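Local coordinates for clavulanic acid biosynthesis oligopeptide binding protein 2 (Streptomyces clavuligerus, PDB 2WOL) that probably binds oligopeptides as an extracellular solute-binding protein of the clavulanic acid biosynthesis pathway, at residues Ser39-Asp44 against Trp55-Leu59; Leu356-Gln360 against Ala507-Arg511. All coordinates share one frame; numbering follows the deposited sequence.

Interaction 1. Residues Ser39-Asp44 against Trp55-Leu59; sequences SSADVD and WVWLL
With chi1 at 66°, W55 sets its CG between its own backbone N and carbonyl carbon, and the indole reaches off the helix to meet S39, A41, D42 and V43; V43, with CG1 anti to its carbonyl carbon (chi1 -60°), turns that methyl onto the far end of the ring. The six-membered half of the indole does the touching: V43 CG1 lies 3.8 Å from W55 CH2, the two side chains crossing at about a right angle. The loop bends round the same end with its backbone, D42 O coming near the ring plane at the edge, 3.5 Å from W55 CZ2. S39 OG sits over one face, 3.7 Å above the plane and off toward the rim, and V56 CG2 takes the opposite face. That hydroxyl is held by A41 O, 2.6 Å from S39 OG, in the carbonyl plane on a lone pair, which closes the loop on itself beside the ring. V43 CG1 also packs on V56 CG2 (4.0 Å) and, more loosely, on L59 CD2. D44 OD1 rests 3.8 Å from V56 CG2, but its polar partner is T51 OG1. The loop leaves strand 34-39 within the mixed sheet, and helix 54-63 lies against that sheet, with L59 on L226 and L228 of strand 225-230; V43 touches H220 of strand 215-221, and S39 meets L251 of strand 248-253.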
loop_
_atom_site.group_PDB
_atom_site.type_symbol
_atom_site.label_atom_id
_atom_site.label_comp_id
_atom_site.label_asym_id
_atom_site.label_seq_id
_atom_site.Cartn_x
_atom_site.Cartn_y
_atom_site.Cartn_z
ATOM N N SER A 39 -14.386 -6.749 10.108
ATOM C CA SER A 39 -12.979 -7.052 9.868
ATOM C C SER A 39 -12.638 -8.328 10.623
ATOM O O SER A 39 -13.235 -8.618 11.670
ATOM C CB SER A 39 -12.092 -5.899 10.360
ATOM O OG SER A 39 -10.712 -6.214 10.245
ATOM N N SER A 40 -11.683 -9.085 10.090
ATOM C CA SER A 40 -11.194 -10.277 10.774
ATOM C C SER A 40 -10.114 -9.929 11.792
ATOM O O SER A 40 -9.770 -10.754 12.637
ATOM C CB SER A 40 -10.671 -11.310 9.770
ATOM O OG SER A 40 -9.391 -10.965 9.274
ATOM N N ALA A 41 -9.588 -8.709 11.700
ATOM C CA ALA A 41 -8.489 -8.255 12.545
ATOM C C ALA A 41 -8.800 -6.904 13.171
ATOM O O ALA A 41 -9.529 -6.096 12.599
ATOM C CB ALA A 41 -7.210 -8.178 11.739
ATOM N N ASP A 42 -8.243 -6.668 14.355
ATOM C CA ASP A 42 -8.329 -5.368 15.011
ATOM C C ASP A 42 -7.414 -4.383 14.284
ATOM O O ASP A 42 -6.497 -4.786 13.562
ATOM C CB ASP A 42 -7.893 -5.514 16.478
ATOM C CG ASP A 42 -8.462 -4.428 17.390
ATOM O OD1 ASP A 42 -9.048 -3.441 16.905
ATOM O OD2 ASP A 42 -8.309 -4.574 18.622
ATOM N N VAL A 43 -7.671 -3.094 14.467
ATOM C CA VAL A 43 -6.741 -2.067 14.009
ATOM C C VAL A 43 -5.372 -2.296 14.649
ATOM O O VAL A 43 -5.281 -2.806 15.772
ATOM C CB VAL A 43 -7.246 -0.637 14.346
ATOM C CG1 VAL A 43 -8.594 -0.378 13.688
ATOM C CG2 VAL A 43 -7.334 -0.413 15.862
ATOM N N ASP A 44 -4.309 -1.937 13.935
ATOM C CA ASP A 44 -2.977 -1.969 14.536
ATOM C C ASP A 44 -2.779 -0.806 15.515
ATOM O O ASP A 44 -2.096 -0.952 16.531
ATOM C CB ASP A 44 -1.859 -2.036 13.474
ATOM C CG ASP A 44 -1.942 -0.923 12.425
ATOM O OD1 ASP A 44 -2.975 -0.230 12.331
ATOM O OD2 ASP A 44 -0.953 -0.761 11.677
ATOM N N TRP A 55 -6.123 -0.725 5.247
ATOM C CA TRP A 55 -7.527 -0.545 5.605
ATOM C C TRP A 55 -7.739 0.431 6.765
ATOM O O TRP A 55 -8.817 1.008 6.905
ATOM C CB TRP A 55 -8.228 -1.887 5.844
ATOM C CG TRP A 55 -7.749 -2.692 7.021
ATOM C CD1 TRP A 55 -6.777 -3.654 7.019
ATOM C CD2 TRP A 55 -8.267 -2.647 8.358
ATOM N NE1 TRP A 55 -6.641 -4.194 8.277
ATOM C CE2 TRP A 55 -7.548 -3.600 9.118
ATOM C CE3 TRP A 55 -9.268 -1.893 8.990
ATOM C CZ2 TRP A 55 -7.798 -3.817 10.477
ATOM C CZ3 TRP A 55 -9.516 -2.112 10.348
ATOM C CH2 TRP A 55 -8.783 -3.065 11.072
ATOM N N VAL A 56 -6.715 0.609 7.595
ATOM C CA VAL A 56 -6.785 1.622 8.644
ATOM C C VAL A 56 -6.488 3.008 8.051
ATOM O O VAL A 56 -7.095 3.997 8.464
ATOM C CB VAL A 56 -5.878 1.295 9.850
ATOM C CG1 VAL A 56 -5.995 2.381 10.921
ATOM C CG2 VAL A 56 -6.256 -0.061 10.445
ATOM N N TRP A 57 -5.588 3.084 7.068
ATOM C CA TRP A 57 -5.413 4.335 6.319
ATOM C C TRP A 57 -6.745 4.742 5.689
ATOM O O TRP A 57 -7.120 5.914 5.693
ATOM C CB TRP A 57 -4.350 4.203 5.229
ATOM C CG TRP A 57 -2.978 3.874 5.733
ATOM C CD1 TRP A 57 -2.508 4.028 7.007
ATOM C CD2 TRP A 57 -1.889 3.331 4.966
ATOM N NE1 TRP A 57 -1.197 3.621 7.082
ATOM C CE2 TRP A 57 -0.792 3.187 5.846
ATOM C CE3 TRP A 57 -1.736 2.950 3.622
ATOM C CZ2 TRP A 57 0.445 2.678 5.428
ATOM C CZ3 TRP A 57 -0.496 2.446 3.201
ATOM C CH2 TRP A 57 0.574 2.312 4.109
ATOM N N LEU A 58 -7.456 3.751 5.159
ATOM C CA LEU A 58 -8.770 3.955 4.568
ATOM C C LEU A 58 -9.775 4.455 5.612
ATOM O O LEU A 58 -10.526 5.399 5.360
ATOM C CB LEU A 58 -9.234 2.635 3.946
ATOM C CG LEU A 58 -10.512 2.580 3.119
ATOM C CD1 LEU A 58 -10.307 3.290 1.781
ATOM C CD2 LEU A 58 -10.883 1.124 2.919
ATOM N N LEU A 59 -9.773 3.823 6.785
ATOM C CA LEU A 59 -10.627 4.236 7.897
ATOM C C LEU A 59 -10.282 5.643 8.394
ATOM O O LEU A 59 -11.160 6.387 8.838
ATOM C CB LEU A 59 -10.516 3.230 9.042
ATOM C CG LEU A 59 -11.376 3.444 10.286
ATOM C CD1 LEU A 59 -12.854 3.248 9.979
ATOM C CD2 LEU A 59 -10.918 2.496 11.371
#

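Interaction 2. Residues Leu356-Gln360 against Ala507-Arg511; sequences LPAHQ and AELWR
R511 and Q360 slide past each other in opposite directions, their guanidinium and amide planes only 24° apart, and each side chain bonds to backbone carbonyls of the other's segment. R511 runs extended from CG to NE and brings its guanidinium to two successive carbonyls of the loop. NE donates to A358 O at 3.1 Å and 161°, with the oxygen in the guanidinium plane; NE stands well above the carbonyl plane of A358 and does not lie on a lone pair. NH2 gives a second bond, 3.0 Å to H359 O, less straight and tilted from the guanidinium plane. The third nitrogen, NH1, makes a salt bridge to E508 OE2 (2.8 Å) one turn back on the helix, so bonds to all three nitrogens limit rotation of the group. Q360, its CG between backbone N and carbonyl carbon (chi1 65°) and its chain extended beyond, lays its amide along the R511 aliphatic part, OE1 3.5 Å from R511 CB. Its NE2 donates to R511 O at 3.1 Å, in the carbonyl plane on a lone pair, and also bonds E514 OE1 on the same helix. Beside these polar links A358 CB sits against W510 CB at 3.6 Å, and P357 CB faces A507 CB more loosely. E460 of helix 460-468 accepts from A358 N. The arrangement is a type I beta turn, L356 to H359, docked on helix 503-520, with an arginine gripping the turn's last two carbonyls, within the family 5 solute-binding fold.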
loop_
_atom_site.group_PDB
_atom_site.type_symbol
_atom_site.label_atom_id
_atom_site.label_comp_id
_atom_site.label_asym_id
_atom_site.label_seq_id
_atom_site.Cartn_x
_atom_site.Cartn_y
_atom_site.Cartn_z
ATOM N N LEU A 356 0.051 3.312 -12.947
ATOM C CA LEU A 356 1.153 4.267 -12.979
ATOM C C LEU A 356 1.506 4.679 -14.404
ATOM O O LEU A 356 1.543 3.832 -15.300
ATOM C CB LEU A 356 2.379 3.701 -12.260
ATOM C CG LEU A 356 2.177 3.228 -10.817
ATOM C CD1 LEU A 356 3.493 2.727 -10.259
ATOM C CD2 LEU A 356 1.604 4.328 -9.928
ATOM N N PRO A 357 1.756 5.987 -14.617
ATOM C CA PRO A 357 2.126 6.545 -15.923
ATOM C C PRO A 357 3.242 5.794 -16.647
ATOM O O PRO A 357 3.178 5.639 -17.864
ATOM C CB PRO A 357 2.577 7.966 -15.575
ATOM C CG PRO A 357 1.752 8.317 -14.389
ATOM C CD PRO A 357 1.652 7.044 -13.590
ATOM N N ALA A 358 4.243 5.319 -15.905
ATOM C CA ALA A 358 5.405 4.670 -16.510
ATOM C C ALA A 358 5.165 3.235 -16.976
ATOM O O ALA A 358 6.034 2.643 -17.620
ATOM C CB ALA A 358 6.599 4.728 -15.573
ATOM N N HIS A 359 3.999 2.674 -16.657
ATOM C CA HIS A 359 3.654 1.329 -17.114
ATOM C C HIS A 359 3.978 1.146 -18.598
ATOM O O HIS A 359 3.610 1.972 -19.440
ATOM C CB HIS A 359 2.181 1.023 -16.848
ATOM C CG HIS A 359 1.784 -0.374 -17.202
ATOM N ND1 HIS A 359 1.077 -0.680 -18.345
ATOM C CD2 HIS A 359 2.000 -1.549 -16.566
ATOM C CE1 HIS A 359 0.871 -1.984 -18.396
ATOM N NE2 HIS A 359 1.423 -2.536 -17.329
ATOM N N GLN A 360 4.686 0.062 -18.909
ATOM C CA GLN A 360 5.185 -0.165 -20.264
ATOM C C GLN A 360 5.216 -1.644 -20.619
ATOM O O GLN A 360 5.198 -2.506 -19.734
ATOM C CB GLN A 360 6.603 0.403 -20.398
ATOM C CG GLN A 360 7.625 -0.323 -19.515
ATOM C CD GLN A 360 9.035 0.222 -19.637
ATOM O OE1 GLN A 360 9.451 0.689 -20.700
ATOM N NE2 GLN A 360 9.788 0.153 -18.540
ATOM N N ALA A 507 8.077 10.057 -16.472
ATOM C CA ALA A 507 7.631 8.710 -16.833
ATOM C C ALA A 507 8.678 7.960 -17.662
ATOM O O ALA A 507 8.921 6.772 -17.428
ATOM C CB ALA A 507 6.297 8.768 -17.569
ATOM N N GLU A 508 9.306 8.652 -18.612
ATOM C CA GLU A 508 10.344 8.043 -19.447
ATOM C C GLU A 508 11.574 7.647 -18.641
ATOM O O GLU A 508 12.176 6.607 -18.897
ATOM C CB GLU A 508 10.742 8.961 -20.611
ATOM C CG GLU A 508 9.737 8.989 -21.760
ATOM C CD GLU A 508 9.378 7.599 -22.272
ATOM O OE1 GLU A 508 10.291 6.852 -22.695
ATOM O OE2 GLU A 508 8.179 7.254 -22.249
ATOM N N LEU A 509 11.945 8.480 -17.674
ATOM C CA LEU A 509 13.034 8.152 -16.764
ATOM C C LEU A 509 12.699 6.905 -15.949
ATOM O O LEU A 509 13.543 6.031 -15.776
ATOM C CB LEU A 509 13.348 9.329 -15.841
ATOM C CG LEU A 509 14.061 10.526 -16.479
ATOM C CD1 LEU A 509 13.914 11.750 -15.589
ATOM C CD2 LEU A 509 15.533 10.229 -16.771
ATOM N N TRP A 510 11.460 6.823 -15.463
ATOM C CA TRP A 510 11.024 5.656 -14.697
ATOM C C TRP A 510 11.020 4.377 -15.523
ATOM O O TRP A 510 11.329 3.303 -15.005
ATOM C CB TRP A 510 9.666 5.893 -14.041
ATOM C CG TRP A 510 9.779 6.630 -12.744
ATOM C CD1 TRP A 510 9.293 7.875 -12.460
ATOM C CD2 TRP A 510 10.430 6.170 -11.549
ATOM N NE1 TRP A 510 9.594 8.215 -11.164
ATOM C CE2 TRP A 510 10.293 7.189 -10.582
ATOM C CE3 TRP A 510 11.107 4.990 -11.200
ATOM C CZ2 TRP A 510 10.815 7.070 -9.290
ATOM C CZ3 TRP A 510 11.626 4.872 -9.914
ATOM C CH2 TRP A 510 11.478 5.905 -8.976
ATOM N N ARG A 511 10.685 4.501 -16.805
ATOM C CA ARG A 511 10.756 3.374 -17.730
ATOM C C ARG A 511 12.183 2.869 -17.897
ATOM O O ARG A 511 12.409 1.662 -17.980
ATOM C CB ARG A 511 10.140 3.731 -19.083
ATOM C CG ARG A 511 8.637 3.808 -19.025
ATOM C CD ARG A 511 8.024 4.294 -20.311
ATOM N NE ARG A 511 6.578 4.126 -20.230
ATOM C CZ ARG A 511 5.696 4.659 -21.067
ATOM N NH1 ARG A 511 6.095 5.430 -22.072
ATOM N NH2 ARG A 511 4.404 4.425 -20.885
#

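From the N terminus, the chain leaves strand 34-39 and soon folds back on itself: interaction 1 closes a short loop, only ten residues separating 39-44 from 55-59, and joins the exit of strand 34-39, a member of the mixed sheet with 215-221, 225-230 and 248-253, to helix 54-63. Much later comes interaction 2, a long-range closure in which 146 residues, including helices 375-384 and 401-414, lie between 356-360 and 507-511; it ties the loop after strand 346-347 to helix 503-520. The two neither nest nor cross but follow in series. The centres of interactions 1 and 2 are about 32 Å apart, on opposite sides of the chain's centre. The nearest atoms of interactions 1 and 2 stay about 13 Å apart.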